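MmoQ Response regulator (Methylococcus capsulatus, PDB 3LJX) probably makes cyclic di-GMP from two GTP molecules as a full-length response regulator, of which this construct holds the helical HDOD part. Local coordinates at residues T35-A40 against S70-I75; E155-C160 against E175-D180. One frame throughout, in Å; residues are numbered along the deposited sequence.

Contact 1 (T35-A40 against S70-I75); sequences TAEALA and SVIDAI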
loop_
_atom_site.group_PDB
_atom_site.type_symbol
_atom_site.label_atom_id
_atom_site.label_comp_id
_atom_site.label_asym_id
_atom_site.label_seq_id
_atom_site.Cartn_x
_atom_site.Cartn_y
_atom_site.Cartn_z
ATOM N N THR A 35 -7.378 5.414 22.297
ATOM C CA THR A 35 -6.626 6.583 21.846
ATOM C C THR A 35 -6.630 6.692 20.319
ATOM O O THR A 35 -6.820 5.702 19.610
ATOM C CB THR A 35 -5.157 6.531 22.312
ATOM O OG1 THR A 35 -4.557 5.311 21.858
ATOM C CG2 THR A 35 -5.061 6.599 23.834
ATOM N N ALA A 36 -6.416 7.906 19.822
ATOM C CA ALA A 36 -6.193 8.125 18.400
ATOM C C ALA A 36 -5.042 7.245 17.947
ATOM O O ALA A 36 -5.115 6.574 16.910
ATOM C CB ALA A 36 -5.869 9.584 18.143
ATOM N N GLU A 37 -3.984 7.248 18.753
ATOM C CA GLU A 37 -2.742 6.562 18.433
ATOM C C GLU A 37 -2.913 5.050 18.308
ATOM O O GLU A 37 -2.421 4.447 17.352
ATOM C CB GLU A 37 -1.664 6.895 19.469
ATOM C CG GLU A 37 -1.151 8.338 19.404
ATOM C CD GLU A 37 -2.192 9.382 19.836
ATOM O OE1 GLU A 37 -3.110 9.047 20.625
ATOM O OE2 GLU A 37 -2.077 10.549 19.390
ATOM N N ALA A 38 -3.599 4.434 19.269
ATOM C CA ALA A 38 -3.763 2.982 19.249
ATOM C C ALA A 38 -4.615 2.570 18.061
ATOM O O ALA A 38 -4.366 1.551 17.426
ATOM C CB ALA A 38 -4.393 2.488 20.543
ATOM N N LEU A 39 -5.631 3.373 17.771
ATOM C CA LEU A 39 -6.537 3.074 16.683
ATOM C C LEU A 39 -5.813 3.188 15.331
ATOM O O LEU A 39 -5.936 2.308 14.479
ATOM C CB LEU A 39 -7.732 4.022 16.721
ATOM C CG LEU A 39 -8.808 3.622 15.717
ATOM C CD1 LEU A 39 -9.212 2.172 15.968
ATOM C CD2 LEU A 39 -10.003 4.559 15.785
ATOM N N ALA A 40 -5.064 4.274 15.147
ATOM C CA ALA A 40 -4.262 4.477 13.938
ATOM C C ALA A 40 -3.248 3.344 13.719
ATOM O O ALA A 40 -3.130 2.807 12.613
ATOM C CB ALA A 40 -3.550 5.838 13.989
ATOM N N SER A 70 -1.234 9.564 6.335
ATOM C CA SER A 70 -1.192 8.574 7.403
ATOM C C SER A 70 -2.512 8.591 8.181
ATOM O O SER A 70 -3.184 9.629 8.276
ATOM C CB SER A 70 -0.042 8.874 8.352
ATOM O OG SER A 70 -0.283 10.100 9.017
ATOM N N VAL A 71 -2.887 7.449 8.751
ATOM C CA VAL A 71 -4.120 7.404 9.516
ATOM C C VAL A 71 -4.083 8.426 10.654
ATOM O O VAL A 71 -5.071 9.120 10.901
ATOM C CB VAL A 71 -4.390 6.009 10.062
ATOM C CG1 VAL A 71 -5.781 5.944 10.696
ATOM C CG2 VAL A 71 -4.256 4.983 8.939
ATOM N N ILE A 72 -2.941 8.550 11.334
ATOM C CA ILE A 72 -2.876 9.470 12.475
ATOM C C ILE A 72 -3.064 10.932 12.021
ATOM O O ILE A 72 -3.733 11.722 12.696
ATOM C CB ILE A 72 -1.593 9.298 13.285
ATOM C CG1 ILE A 72 -1.678 10.092 14.590
ATOM C CG2 ILE A 72 -0.387 9.720 12.469
ATOM C CD1 ILE A 72 -2.732 9.582 15.544
ATOM N N ASP A 73 -2.505 11.287 10.867
ATOM C CA ASP A 73 -2.743 12.628 10.325
ATOM C C ASP A 73 -4.191 12.827 9.882
ATOM O O ASP A 73 -4.751 13.914 10.047
ATOM C CB ASP A 73 -1.782 12.941 9.185
ATOM C CG ASP A 73 -0.350 13.060 9.662
ATOM O OD1 ASP A 73 -0.139 13.626 10.764
ATOM O OD2 ASP A 73 0.559 12.577 8.943
ATOM N N ALA A 74 -4.804 11.788 9.327
ATOM C CA ALA A 74 -6.220 11.893 8.979
ATOM C C ALA A 74 -7.056 12.175 10.238
ATOM O O ALA A 74 -7.945 13.042 10.238
ATOM C CB ALA A 74 -6.703 10.629 8.271
ATOM N N ILE A 75 -6.757 11.455 11.315
ATOM C CA ILE A 75 -7.471 11.647 12.569
ATOM C C ILE A 75 -7.344 13.092 13.063
ATOM O O ILE A 75 -8.350 13.729 13.368
ATOM C CB ILE A 75 -6.968 10.696 13.657
ATOM C CG1 ILE A 75 -7.403 9.266 13.357
ATOM C CG2 ILE A 75 -7.519 11.109 15.000
ATOM C CD1 ILE A 75 -6.932 8.266 14.411
#
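Ala40 is the small bump that fills the main hollow here: its CB sits between Val71 and Ile72, 3.8 Å from Ile72 N and 4.0 Å from Val71 CG1. A side chain that small brings the two backbones together, and the CA atoms of Ala40 and Val71 are 5.3 Å apart. One turn earlier Ala36 offers a second shallow spot, and here the bumps come from the other helix. Ile75 lays CG2 against Ala36 CB at 3.9 Å while its CD1 reaches the Ala36 carbonyl, 3.5 Å from O. With CG1 anti to its carbonyl carbon (chi1 -71°) and the chain extended beyond it, Ile75 carries CD1 in between Ala36 and Ala40. Ile72 closes the outer side, its CD1 lying 4.1 Å from Ala36 CB, where the bent chain of Glu37 crosses it at a slant and brings OE2 to CD1. No hydrogen bond joins the segments; polar groups serve the helix starts instead, Thr35 OG1 capping Ala38 N and Ser70 OG capping Asp73 N. Behind the interface Val71 rests on Thr50 of helix 47-58, and Ile75 on Leu80 and Val83 of helix 80-88. The axes of 36-40 and 71-75 come within 9.3 Å, their directions 138° apart and so roughly antiparallel: a close helix-helix packing in which alanines of one helix meet valine and isoleucines of the other, within the all-helical HDOD domain.

Contact 2 (E155-C160 against E175-D180); sequences EEYSEC and ERFATD
Phe177 drives its ring edge into helix 154-163, and this is the tight half of the contact. Its CE1 lies 3.9 Å from Glu156 CB, close to the ring plane, and CE2 is 3.8 Å from Tyr157 CD1, the two aromatic side chains crossing at about a right angle. Cys160 SG comes in obliquely, 4.0 Å from the same CE2, as a sulfur-aromatic contact, and also touches Arg176 CG. Arg176 CB covers one face of the Phe177 ring, over its centre, and Trp153 stacks on the ring from outside the segments. The Tyr157 hydroxyl is hydrogen-bonded to Glu173 of helix 166-177.

The looser, more exposed half is ionic. Bent at chi2 and at chi3 (-130°), Arg176 turns its guanidinium back across the glutamates of the facing helix. NH2 gives a hydrogen bond to Glu159 OE1 at 3.0 Å, nearly along the C-O axis of that oxygen but tilted from the guanidinium plane. NE makes a weaker one to Glu156 OE1, 3.3 Å long and bent to 131°. Both carboxylates stand steeply to the guanidinium, so neither forms a flat paired bridge, and Glu175 adds a long salt bridge at NH1. A methionine in place of Arg176 would probably leave the Glu156 and Glu159 carboxylates, now close together, without the positive charge they share. The chemistry thus implies an apolar seam packed at van der Waals distance where the helices meet, with charge pairing along its outer margin that solvent is likely to weaken.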
loop_
_atom_site.group_PDB
_atom_site.type_symbol
_atom_site.label_atom_id
_atom_site.label_comp_id
_atom_site.label_asym_id
_atom_site.label_seq_id
_atom_site.Cartn_x
_atom_site.Cartn_y
_atom_site.Cartn_z
ATOM N N GLU A 155 -12.907 -13.973 -10.984
ATOM C CA GLU A 155 -12.783 -15.129 -11.877
ATOM C C GLU A 155 -11.865 -14.845 -13.055
ATOM O O GLU A 155 -11.058 -15.694 -13.444
ATOM C CB GLU A 155 -14.153 -15.606 -12.383
ATOM C CG GLU A 155 -15.087 -16.098 -11.286
ATOM C CD GLU A 155 -14.582 -17.355 -10.595
ATOM O OE1 GLU A 155 -13.869 -18.150 -11.245
ATOM O OE2 GLU A 155 -14.902 -17.549 -9.402
ATOM N N GLU A 156 -11.985 -13.663 -13.642
ATOM C CA GLU A 156 -11.077 -13.323 -14.731
ATOM C C GLU A 156 -9.648 -13.251 -14.214
ATOM O O GLU A 156 -8.723 -13.746 -14.857
ATOM C CB GLU A 156 -11.467 -12.008 -15.392
ATOM C CG GLU A 156 -12.624 -12.147 -16.357
ATOM C CD GLU A 156 -12.180 -12.395 -17.788
ATOM O OE1 GLU A 156 -10.986 -12.209 -18.104
ATOM O OE2 GLU A 156 -13.039 -12.766 -18.604
ATOM N N TYR A 157 -9.469 -12.656 -13.040
ATOM C CA TYR A 157 -8.121 -12.462 -12.532
ATOM C C TYR A 157 -7.503 -13.794 -12.111
ATOM O O TYR A 157 -6.303 -13.976 -12.259
ATOM C CB TYR A 157 -8.077 -11.431 -11.400
ATOM C CG TYR A 157 -6.700 -10.840 -11.168
ATOM C CD1 TYR A 157 -5.953 -10.324 -12.226
ATOM C CD2 TYR A 157 -6.150 -10.784 -9.893
ATOM C CE1 TYR A 157 -4.695 -9.770 -12.018
ATOM C CE2 TYR A 157 -4.894 -10.230 -9.670
ATOM C CZ TYR A 157 -4.168 -9.726 -10.739
ATOM O OH TYR A 157 -2.912 -9.176 -10.523
ATOM N N SER A 158 -8.313 -14.733 -11.624
ATOM C CA SER A 158 -7.801 -16.094 -11.364
ATOM C C SER A 158 -7.224 -16.741 -12.620
ATOM O O SER A 158 -6.170 -17.370 -12.565
ATOM C CB SER A 158 -8.861 -17.007 -10.757
ATOM O OG SER A 158 -9.030 -16.743 -9.376
ATOM N N GLU A 159 -7.898 -16.581 -13.755
ATOM C CA GLU A 159 -7.320 -17.023 -15.021
ATOM C C GLU A 159 -5.934 -16.397 -15.240
ATOM O O GLU A 159 -4.955 -17.106 -15.482
ATOM C CB GLU A 159 -8.222 -16.678 -16.204
ATOM C CG GLU A 159 -9.551 -17.401 -16.241
ATOM C CD GLU A 159 -10.402 -16.981 -17.445
ATOM O OE1 GLU A 159 -9.823 -16.454 -18.426
ATOM O OE2 GLU A 159 -11.642 -17.175 -17.409
ATOM N N CYS A 160 -5.848 -15.072 -15.166
ATOM C CA CYS A 160 -4.565 -14.411 -15.386
ATOM C C CYS A 160 -3.495 -14.948 -14.435
ATOM O O CYS A 160 -2.384 -15.266 -14.845
ATOM C CB CYS A 160 -4.700 -12.904 -15.217
ATOM S SG CYS A 160 -5.866 -12.143 -16.363
ATOM N N GLU A 175 -4.598 -6.680 -21.492
ATOM C CA GLU A 175 -5.490 -7.281 -22.468
ATOM C C GLU A 175 -6.903 -7.460 -21.901
ATOM O O GLU A 175 -7.901 -7.090 -22.538
ATOM C CB GLU A 175 -4.914 -8.630 -22.882
ATOM C CG GLU A 175 -5.433 -9.194 -24.169
ATOM C CD GLU A 175 -4.606 -10.395 -24.614
ATOM O OE1 GLU A 175 -3.548 -10.188 -25.247
ATOM O OE2 GLU A 175 -5.004 -11.543 -24.310
ATOM N N ARG A 176 -6.985 -8.022 -20.697
ATOM C CA ARG A 176 -8.279 -8.345 -20.098
ATOM C C ARG A 176 -9.021 -7.113 -19.569
ATOM O O ARG A 176 -10.245 -7.001 -19.698
ATOM C CB ARG A 176 -8.093 -9.375 -18.978
ATOM C CG ARG A 176 -7.345 -10.641 -19.399
ATOM C CD ARG A 176 -8.204 -11.512 -20.299
ATOM N NE ARG A 176 -8.227 -12.900 -19.851
ATOM C CZ ARG A 176 -7.608 -13.891 -20.481
ATOM N NH1 ARG A 176 -6.934 -13.643 -21.599
ATOM N NH2 ARG A 176 -7.665 -15.128 -20.002
ATOM N N PHE A 177 -8.268 -6.175 -19.001
ATOM C CA PHE A 177 -8.852 -5.113 -18.191
ATOM C C PHE A 177 -8.523 -3.698 -18.669
ATOM O O PHE A 177 -9.016 -2.725 -18.106
ATOM C CB PHE A 177 -8.365 -5.251 -16.741
ATOM C CG PHE A 177 -8.503 -6.639 -16.170
ATOM C CD1 PHE A 177 -9.752 -7.207 -15.975
ATOM C CD2 PHE A 177 -7.389 -7.354 -15.782
ATOM C CE1 PHE A 177 -9.880 -8.478 -15.425
ATOM C CE2 PHE A 177 -7.514 -8.622 -15.233
ATOM C CZ PHE A 177 -8.758 -9.181 -15.058
ATOM N N ALA A 178 -7.679 -3.582 -19.689
ATOM C CA ALA A 178 -7.158 -2.284 -20.130
ATOM C C ALA A 178 -6.505 -1.514 -18.990
ATOM O O ALA A 178 -6.541 -0.287 -18.967
ATOM C CB ALA A 178 -8.233 -1.439 -20.762
ATOM N N THR A 179 -5.920 -2.239 -18.042
ATOM C CA THR A 179 -5.079 -1.629 -17.028
ATOM C C THR A 179 -4.267 -2.756 -16.418
ATOM O O THR A 179 -4.546 -3.925 -16.678
ATOM C CB THR A 179 -5.914 -0.896 -15.956
ATOM O OG1 THR A 179 -5.040 -0.224 -15.046
ATOM C CG2 THR A 179 -6.769 -1.861 -15.196
ATOM N N ASP A 180 -3.246 -2.429 -15.636
ATOM C CA ASP A 180 -2.488 -3.480 -14.971
ATOM C C ASP A 180 -2.360 -3.104 -13.513
ATOM O O ASP A 180 -2.676 -1.971 -13.147
ATOM C CB ASP A 180 -1.111 -3.643 -15.617
ATOM C CG ASP A 180 -0.251 -2.404 -15.461
ATOM O OD1 ASP A 180 0.053 -2.011 -14.297
ATOM O OD2 ASP A 180 0.102 -1.825 -16.509
#

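Overall arrangement
Contacts 1 and 2 lie on opposite sides of the chain's centre, their centres about 17 and 20 Å from it and about 35 Å from each other. Nearest atoms stay about 23 Å apart, so neither touches the other. They follow in series along the chain, and all four segments belong to the HDOD domain. Contact 1 joins helices separated by helix 47-58 and is held mainly by aliphatic contacts, with no hydrogen bond across; contact 2 joins two successive helices and adds an ionic margin to an aromatic seam. The cyclase activity is expected of the GGDEF part, which this chain does not contain, so no active site can be related to either contact here.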